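Local coordinates for protein Rik1-associated factor 1 (PDB 4O9D) that helps establish heterochromatin in fission yeast as a component of the Clr4 complex, which ubiquitylates histone H3 and methylates it to form H3K9me, at residues Leu365-Asn369 and Pro370-Asn374; Gly297-Asn300 and Gln301-Trp305; Asn27-Ser30 and Gly31-Cys35. One frame throughout, in Å; residues are numbered along the deposited sequence.

Contact 1 of 3, residues Leu365-Asn369 and Pro370-Asn374; sequences LRLNN and PFIQN. With EDO (1,2-ethanediol), chain E.
Asn369 reaches forward past Pro370 N to take the N-H of Phe371, an Asx turn at the entry to the outer strand of a WD-repeat blade. The chain leaves strand 359-363, rounds an exposed bend and returns antiparallel as strand 371-377, in the third WD repeat of this β-propeller domain and the strand that runs on from it. With CG anti to the backbone N (chi1 178°), the Asn369 amide comes alongside the proline nitrogen, and OD1 receives Phe371 N at 3.1 Å. That donor sits above the carbonyl plane, 38° out of it. Pro370 N, 3.0 Å from Asn369 OD1, carries no hydrogen; the bond is to Phe371 N, two residues on.

Two small apolar meetings add to the bend, which a backbone bond between Pro370 and Asp364 also spans. Leu365 bends its CD1 branch to within 4.3 Å of Pro370 CB, a loose packing on the buried side, where the proline also rests on Ser315 and Leu317 of the preceding blade. On the exposed side Leu367 and Ile372 cross at about a right angle and meet through methyl ends alone, CD1 to CD1 at 3.8 Å. Beyond the turn, Ile372 and Gln373 both face Val362 in a classic β bulge. The Phe371 ring has Gln373 N 3.7 Å above its plane, over its centre. An ethanediol, probably from the crystallisation liquor, borders the ring edge with C1 in the plane, while its O1 accepts the hydrogen bond from Asn374 N at 2.8 Å, nearly straight at 166°.

Contact 2 of 3, residues Gly297-Asn300 and Gln301-Trp305; sequences GTDN and QTFVW
Asp299 and Gln301 face each other across a tight hairpin turn, and the carboxylate is shared between a backbone donor and a side-chain donor of the same residue. CG of Asp299 lies between its backbone N and carbonyl carbon, which brings the acid back over the turn. OD1 then accepts Gln301 N at 3.3 Å, a longish bond that closes an Asx turn, and OD2 accepts Gln301 NE2 at 3.0 Å. Neither donor lies in the carboxylate plane: the backbone N is 64° and NE2 57° out of it. The NE2 bond is also bent, with an N-H...O angle of 131°. OD1 has a further donor in Gln278 NE2, so both oxygens are engaged. Phe303 adds an apolar neighbour, presenting its ring edge through CE1 at 4.1 Å from Asp299 OD2.

Beneath this side-chain layer the backbone closes on itself. Asn300 N gives its hydrogen to Gly297 O at 3.1 Å, and Gly297 N returns one to Gln301 O, also at 3.1 Å. At Gly297 a β-carbon would run into Asp299 OD1, so the lack of one makes room for the acid. Asn300 points its amide the other way: OD1 takes Ser356 N from the next blade, and ND2 makes a weak bond to Gly320 O. With an alanine here instead of Asp299, Gln301 N and NE2 and the amide of Gln278 would probably each lose an acceptor, leaving the Gln301 amide less restrained. A type I turn followed by Asn300 in the left-handed region is the 3:5 hairpin with a G1 bulge; in WD-repeat propellers it joins the second and third strands of a blade, and Asp299 is consistent with the aspartate characteristic of that turn.

Contact 3 of 3, residues Asn27-Ser30 and Gly31-Cys35; sequences NETS and GDTVC
Asn27 ND2 is gripped by two oxygens, Gly400 O and Asp402 OD1, both from the loop that precedes strand 403-407. CG of Asn27 lies opposite the backbone N (chi1 -174°), and its OD1 receives Thr29 N in a weak bond of 3.4 Å. Further on, Thr29 and Thr33 cross at about a right angle, their hydroxyl oxygens OG1 and OG1 3.7 Å apart, too far for a bond; Thr29 OG1 has instead a weak partner in Gly401 O. In the β-propeller this bend leads from strand 21-26, which completes the blade of strands 382-387, 393-398 and 403-407 and so closes the ring in the Velcro manner of WD-repeat proteins, to strand 33-38 of the next blade. Gly31 makes the corner with phi/psi of 93/-168°, where any β-carbon would be jammed against Ser30 O. That carbonyl oxygen accepts Ser49 OG, while the Ser30 hydroxyl is hydrogen-bonded to Leu59 O. Past the corner Asp32 OD1 takes the backbone N of Gly400.

All three contacts are local turns in one eight-bladed propeller, at different depths. Contact 1 is a surface bend, its centre about 25 Å from the chain's centre, whose two segments share one side-chain-to-backbone bond and a few apolar touches. Contacts 2 and 3, with centres about 18 and about 15 Å from the chain's centre, are partly buried and more richly polar: contact 2 has three hydrogen bonds between its segments and further ones outside, whereas contact 3 has none between its segments and relies on nearby loops and strand 44-49. Contacts 1 and 2 belong to adjacent blades and meet directly, Leu365 CD1 packing on Val304 CG1 at 3.8 Å. Contact 3, at the ring closure, touches neither.

Contact 1 of 3, residues Leu365-Asn369 and Pro370-Asn374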
loop_
_atom_site.group_PDB
_atom_site.type_symbol
_atom_site.label_atom_id
_atom_site.label_comp_id
_atom_site.label_asym_id
_atom_site.label_seq_id
_atom_site.Cartn_x
_atom_site.Cartn_y
_atom_site.Cartn_z
ATOM N N LEU A 365 -3.091 -18.194 -13.263
ATOM C CA LEU A 365 -1.824 -18.940 -13.156
ATOM C C LEU A 365 -2.030 -20.449 -13.272
ATOM O O LEU A 365 -1.072 -21.231 -13.358
ATOM C CB LEU A 365 -1.124 -18.580 -11.841
ATOM C CG LEU A 365 -0.287 -17.303 -11.932
ATOM C CD1 LEU A 365 0.929 -17.538 -12.858
ATOM C CD2 LEU A 365 -1.101 -16.120 -12.423
ATOM N N ARG A 366 -3.282 -20.858 -13.307
ATOM C CA ARG A 366 -3.597 -22.271 -13.434
ATOM C C ARG A 366 -3.711 -22.681 -14.927
ATOM O O ARG A 366 -3.907 -23.856 -15.250
ATOM C CB ARG A 366 -4.882 -22.565 -12.661
ATOM C CG ARG A 366 -4.856 -22.044 -11.207
ATOM C CD ARG A 366 -6.230 -22.119 -10.543
ATOM N NE ARG A 366 -7.155 -21.096 -11.039
ATOM C CZ ARG A 366 -8.476 -21.117 -10.841
ATOM N NH1 ARG A 366 -9.042 -22.110 -10.162
ATOM N NH2 ARG A 366 -9.241 -20.154 -11.323
ATOM N N LEU A 367 -3.561 -21.718 -15.837
ATOM C CA LEU A 367 -3.571 -22.030 -17.276
ATOM C C LEU A 367 -2.168 -22.070 -17.871
ATOM O O LEU A 367 -1.278 -21.363 -17.414
ATOM C CB LEU A 367 -4.384 -21.006 -18.044
ATOM C CG LEU A 367 -5.867 -20.867 -17.703
ATOM C CD1 LEU A 367 -6.488 -19.851 -18.653
ATOM C CD2 LEU A 367 -6.600 -22.195 -17.795
ATOM N N ASN A 368 -1.976 -22.870 -18.924
ATOM C CA ASN A 368 -0.649 -23.030 -19.498
ATOM C C ASN A 368 -0.092 -21.722 -20.084
ATOM O O ASN A 368 1.113 -21.479 -20.082
ATOM C CB ASN A 368 -0.668 -24.125 -20.557
ATOM C CG ASN A 368 0.709 -24.442 -21.074
ATOM O OD1 ASN A 368 1.512 -25.055 -20.372
ATOM N ND2 ASN A 368 1.001 -24.015 -22.305
ATOM N N ASN A 369 -0.978 -20.900 -20.624
ATOM C CA ASN A 369 -0.656 -19.512 -20.890
ATOM C C ASN A 369 -1.561 -18.722 -19.977
ATOM O O ASN A 369 -2.774 -18.738 -20.158
ATOM C CB ASN A 369 -0.936 -19.102 -22.337
ATOM C CG ASN A 369 -0.638 -17.623 -22.578
ATOM O OD1 ASN A 369 -0.490 -16.832 -21.628
ATOM N ND2 ASN A 369 -0.531 -17.241 -23.843
ATOM N N PRO A 370 -0.979 -18.055 -18.967
ATOM C CA PRO A 370 -1.802 -17.425 -17.920
ATOM C C PRO A 370 -2.557 -16.161 -18.357
ATOM O O PRO A 370 -3.531 -15.802 -17.677
ATOM C CB PRO A 370 -0.774 -17.088 -16.821
ATOM C CG PRO A 370 0.515 -16.954 -17.521
ATOM C CD PRO A 370 0.460 -17.956 -18.672
ATOM N N PHE A 371 -2.142 -15.497 -19.438
ATOM C CA PHE A 371 -2.831 -14.260 -19.832
ATOM C C PHE A 371 -4.290 -14.477 -20.248
ATOM O O PHE A 371 -4.598 -15.347 -21.072
ATOM C CB PHE A 371 -2.067 -13.539 -20.941
ATOM C CG PHE A 371 -2.758 -12.299 -21.459
ATOM C CD1 PHE A 371 -2.770 -11.116 -20.702
ATOM C CD2 PHE A 371 -3.363 -12.300 -22.713
ATOM C CE1 PHE A 371 -3.374 -9.970 -21.190
ATOM C CE2 PHE A 371 -3.981 -11.156 -23.211
ATOM C CZ PHE A 371 -3.988 -9.984 -22.453
ATOM N N ILE A 372 -5.189 -13.687 -19.668
ATOM C CA ILE A 372 -6.607 -13.835 -19.910
ATOM C C ILE A 372 -7.029 -12.722 -20.848
ATOM O O ILE A 372 -7.522 -12.974 -21.956
ATOM C CB ILE A 372 -7.424 -13.692 -18.613
ATOM C CG1 ILE A 372 -7.044 -14.799 -17.620
ATOM C CG2 ILE A 372 -8.924 -13.669 -18.918
ATOM C CD1 ILE A 372 -7.293 -16.212 -18.119
ATOM N N GLN A 373 -6.808 -11.483 -20.418
ATOM C CA GLN A 373 -7.267 -10.327 -21.188
ATOM C C GLN A 373 -6.677 -9.049 -20.626
ATOM O O GLN A 373 -6.214 -9.023 -19.490
ATOM C CB GLN A 373 -8.786 -10.251 -21.118
ATOM C CG GLN A 373 -9.289 -9.856 -19.725
ATOM C CD GLN A 373 -10.773 -9.554 -19.705
ATOM O OE1 GLN A 373 -11.575 -10.283 -20.282
ATOM N NE2 GLN A 373 -11.145 -8.474 -19.029
ATOM N N ASN A 374 -6.635 -8.012 -21.455
ATOM C CA ASN A 374 -6.364 -6.661 -21.001
ATOM C C ASN A 374 -7.667 -6.135 -20.420
ATOM O O ASN A 374 -8.697 -6.175 -21.084
ATOM C CB ASN A 374 -5.878 -5.779 -22.156
ATOM C CG ASN A 374 -4.470 -6.144 -22.622
ATOM O OD1 ASN A 374 -3.755 -6.866 -21.945
ATOM N ND2 ASN A 374 -4.061 -5.615 -23.774
HETATM C C1 EDO E . -6.343 -8.089 -24.797
HETATM O O1 EDO E . -7.514 -8.458 -24.071
HETATM C C2 EDO E . -5.954 -9.182 -25.791
HETATM O O2 EDO E . -4.559 -9.047 -26.079
#

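Contact 2 of 3, residues Gly297-Asn300 and Gln301-Trp305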
loop_
_atom_site.group_PDB
_atom_site.type_symbol
_atom_site.label_atom_id
_atom_site.label_comp_id
_atom_site.label_asym_id
_atom_site.label_seq_id
_atom_site.Cartn_x
_atom_site.Cartn_y
_atom_site.Cartn_z
ATOM N N GLY A 297 8.259 -6.159 -10.680
ATOM C CA GLY A 297 9.365 -5.223 -10.581
ATOM C C GLY A 297 9.316 -4.031 -11.489
ATOM O O GLY A 297 8.370 -3.848 -12.271
ATOM N N THR A 298 10.369 -3.225 -11.374
ATOM C CA THR A 298 10.575 -2.071 -12.241
ATOM C C THR A 298 10.948 -2.515 -13.639
ATOM O O THR A 298 10.990 -1.672 -14.537
ATOM C CB THR A 298 11.702 -1.134 -11.711
ATOM O OG1 THR A 298 12.970 -1.815 -11.779
ATOM C CG2 THR A 298 11.415 -0.698 -10.250
ATOM N N ASP A 299 11.216 -3.812 -13.833
ATOM C CA ASP A 299 11.378 -4.371 -15.192
ATOM C C ASP A 299 10.069 -4.561 -15.943
ATOM O O ASP A 299 10.046 -5.066 -17.079
ATOM C CB ASP A 299 12.153 -5.695 -15.188
ATOM C CG ASP A 299 11.500 -6.783 -14.337
ATOM O OD1 ASP A 299 10.482 -6.523 -13.654
ATOM O OD2 ASP A 299 12.048 -7.914 -14.338
ATOM N N ASN A 300 8.976 -4.144 -15.324
ATOM C CA ASN A 300 7.674 -4.263 -15.953
ATOM C C ASN A 300 7.276 -5.719 -16.193
ATOM O O ASN A 300 6.620 -6.028 -17.179
ATOM C CB ASN A 300 7.671 -3.488 -17.281
ATOM C CG ASN A 300 6.410 -2.646 -17.477
ATOM O OD1 ASN A 300 5.731 -2.257 -16.513
ATOM N ND2 ASN A 300 6.090 -2.360 -18.740
ATOM N N GLN A 301 7.670 -6.631 -15.308
ATOM C CA GLN A 301 7.163 -8.001 -15.417
ATOM C C GLN A 301 7.079 -8.606 -14.028
ATOM O O GLN A 301 7.667 -8.067 -13.099
ATOM C CB GLN A 301 8.058 -8.848 -16.332
ATOM C CG GLN A 301 9.488 -8.983 -15.849
ATOM C CD GLN A 301 10.414 -9.483 -16.954
ATOM O OE1 GLN A 301 10.006 -9.590 -18.123
ATOM N NE2 GLN A 301 11.668 -9.775 -16.599
ATOM N N THR A 302 6.321 -9.696 -13.892
ATOM C CA THR A 302 6.095 -10.349 -12.599
ATOM C C THR A 302 6.564 -11.791 -12.688
ATOM O O THR A 302 6.078 -12.556 -13.551
ATOM C CB THR A 302 4.591 -10.374 -12.254
ATOM O OG1 THR A 302 4.093 -9.038 -12.101
ATOM C CG2 THR A 302 4.331 -11.189 -10.991
ATOM N N PHE A 303 7.515 -12.168 -11.837
ATOM C CA PHE A 303 7.899 -13.577 -11.710
ATOM C C PHE A 303 6.908 -14.284 -10.780
ATOM O O PHE A 303 6.474 -13.701 -9.800
ATOM C CB PHE A 303 9.344 -13.720 -11.189
ATOM C CG PHE A 303 10.400 -13.443 -12.239
ATOM C CD1 PHE A 303 10.750 -12.155 -12.562
ATOM C CD2 PHE A 303 11.023 -14.488 -12.913
ATOM C CE1 PHE A 303 11.706 -11.891 -13.511
ATOM C CE2 PHE A 303 11.975 -14.231 -13.875
ATOM C CZ PHE A 303 12.321 -12.924 -14.169
ATOM N N VAL A 304 6.548 -15.523 -11.105
ATOM C CA VAL A 304 5.647 -16.326 -10.277
ATOM C C VAL A 304 6.266 -17.677 -9.950
ATOM O O VAL A 304 6.866 -18.289 -10.828
ATOM C CB VAL A 304 4.342 -16.593 -10.978
ATOM C CG1 VAL A 304 3.392 -17.354 -10.029
ATOM C CG2 VAL A 304 3.711 -15.256 -11.443
ATOM N N TRP A 305 6.099 -18.130 -8.697
ATOM C CA TRP A 305 6.635 -19.408 -8.234
ATOM C C TRP A 305 5.531 -20.237 -7.609
ATOM O O TRP A 305 4.632 -19.717 -6.971
ATOM C CB TRP A 305 7.705 -19.208 -7.136
ATOM C CG TRP A 305 8.964 -18.555 -7.560
ATOM C CD1 TRP A 305 10.067 -19.168 -8.090
ATOM C CD2 TRP A 305 9.282 -17.160 -7.476
ATOM N NE1 TRP A 305 11.040 -18.236 -8.348
ATOM C CE2 TRP A 305 10.589 -17.000 -7.972
ATOM C CE3 TRP A 305 8.588 -16.033 -7.024
ATOM C CZ2 TRP A 305 11.224 -15.757 -8.032
ATOM C CZ3 TRP A 305 9.218 -14.792 -7.084
ATOM C CH2 TRP A 305 10.521 -14.665 -7.592
#

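Contact 3 of 3, residues Asn27-Ser30 and Gly31-Cys35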
loop_
_atom_site.group_PDB
_atom_site.type_symbol
_atom_site.label_atom_id
_atom_site.label_comp_id
_atom_site.label_asym_id
_atom_site.label_seq_id
_atom_site.Cartn_x
_atom_site.Cartn_y
_atom_site.Cartn_z
ATOM N N ASN A 27 -9.960 13.680 -12.200
ATOM C CA ASN A 27 -8.625 14.280 -12.292
ATOM C C ASN A 27 -8.680 15.750 -11.901
ATOM O O ASN A 27 -8.738 16.625 -12.765
ATOM C CB ASN A 27 -8.032 14.187 -13.713
ATOM C CG ASN A 27 -6.562 14.677 -13.776
ATOM O OD1 ASN A 27 -6.109 15.433 -12.907
ATOM N ND2 ASN A 27 -5.822 14.238 -14.795
ATOM N N GLU A 28 -8.687 16.015 -10.603
ATOM C CA GLU A 28 -8.531 17.369 -10.080
ATOM C C GLU A 28 -7.228 17.340 -9.368
ATOM O O GLU A 28 -6.885 18.223 -8.575
ATOM C CB GLU A 28 -9.632 17.684 -9.085
ATOM C CG GLU A 28 -10.989 17.667 -9.738
ATOM C CD GLU A 28 -11.021 18.555 -10.960
ATOM O OE1 GLU A 28 -10.426 19.658 -10.894
ATOM O OE2 GLU A 28 -11.620 18.142 -11.983
ATOM N N THR A 29 -6.499 16.284 -9.680
ATOM C CA THR A 29 -5.417 15.837 -8.861
ATOM C C THR A 29 -4.206 16.682 -9.101
ATOM O O THR A 29 -3.733 16.802 -10.237
ATOM C CB THR A 29 -5.083 14.376 -9.171
ATOM O OG1 THR A 29 -6.157 13.544 -8.722
ATOM C CG2 THR A 29 -3.796 13.964 -8.487
ATOM N N SER A 30 -3.732 17.292 -8.020
ATOM C CA SER A 30 -2.378 17.797 -7.974
ATOM C C SER A 30 -1.500 16.593 -7.648
ATOM O O SER A 30 -1.668 15.966 -6.596
ATOM C CB SER A 30 -2.247 18.879 -6.904
ATOM O OG SER A 30 -2.698 18.420 -5.643
ATOM N N GLY A 31 -0.606 16.245 -8.574
ATOM C CA GLY A 31 0.273 15.103 -8.402
ATOM C C GLY A 31 -0.256 13.801 -9.003
ATOM O O GLY A 31 -1.223 13.782 -9.768
ATOM N N ASP A 32 0.404 12.707 -8.647
ATOM C CA ASP A 32 -0.009 11.391 -9.061
ATOM C C ASP A 32 -0.697 10.712 -7.900
ATOM O O ASP A 32 -0.188 10.735 -6.795
ATOM C CB ASP A 32 1.218 10.567 -9.463
ATOM C CG ASP A 32 1.835 11.032 -10.770
ATOM O OD1 ASP A 32 1.111 11.638 -11.581
ATOM O OD2 ASP A 32 3.046 10.784 -10.977
ATOM N N THR A 33 -1.844 10.083 -8.143
ATOM C CA THR A 33 -2.495 9.340 -7.085
ATOM C C THR A 33 -1.719 8.054 -6.817
ATOM O O THR A 33 -1.567 7.198 -7.710
ATOM C CB THR A 33 -3.957 9.061 -7.404
ATOM O OG1 THR A 33 -4.621 10.309 -7.648
ATOM C CG2 THR A 33 -4.654 8.338 -6.223
ATOM N N VAL A 34 -1.242 7.934 -5.577
ATOM C CA VAL A 34 -0.445 6.799 -5.143
ATOM C C VAL A 34 -0.974 6.027 -3.915
ATOM O O VAL A 34 -0.330 5.085 -3.485
ATOM C CB VAL A 34 1.000 7.231 -4.864
ATOM C CG1 VAL A 34 1.597 7.830 -6.135
ATOM C CG2 VAL A 34 1.063 8.212 -3.664
ATOM N N CYS A 35 -2.119 6.415 -3.356
ATOM C CA CYS A 35 -2.865 5.518 -2.465
ATOM C C CYS A 35 -4.373 5.728 -2.566
ATOM O O CYS A 35 -4.847 6.810 -2.911
ATOM C CB CYS A 35 -2.454 5.641 -0.990
ATOM S SG CYS A 35 -1.541 7.090 -0.547
#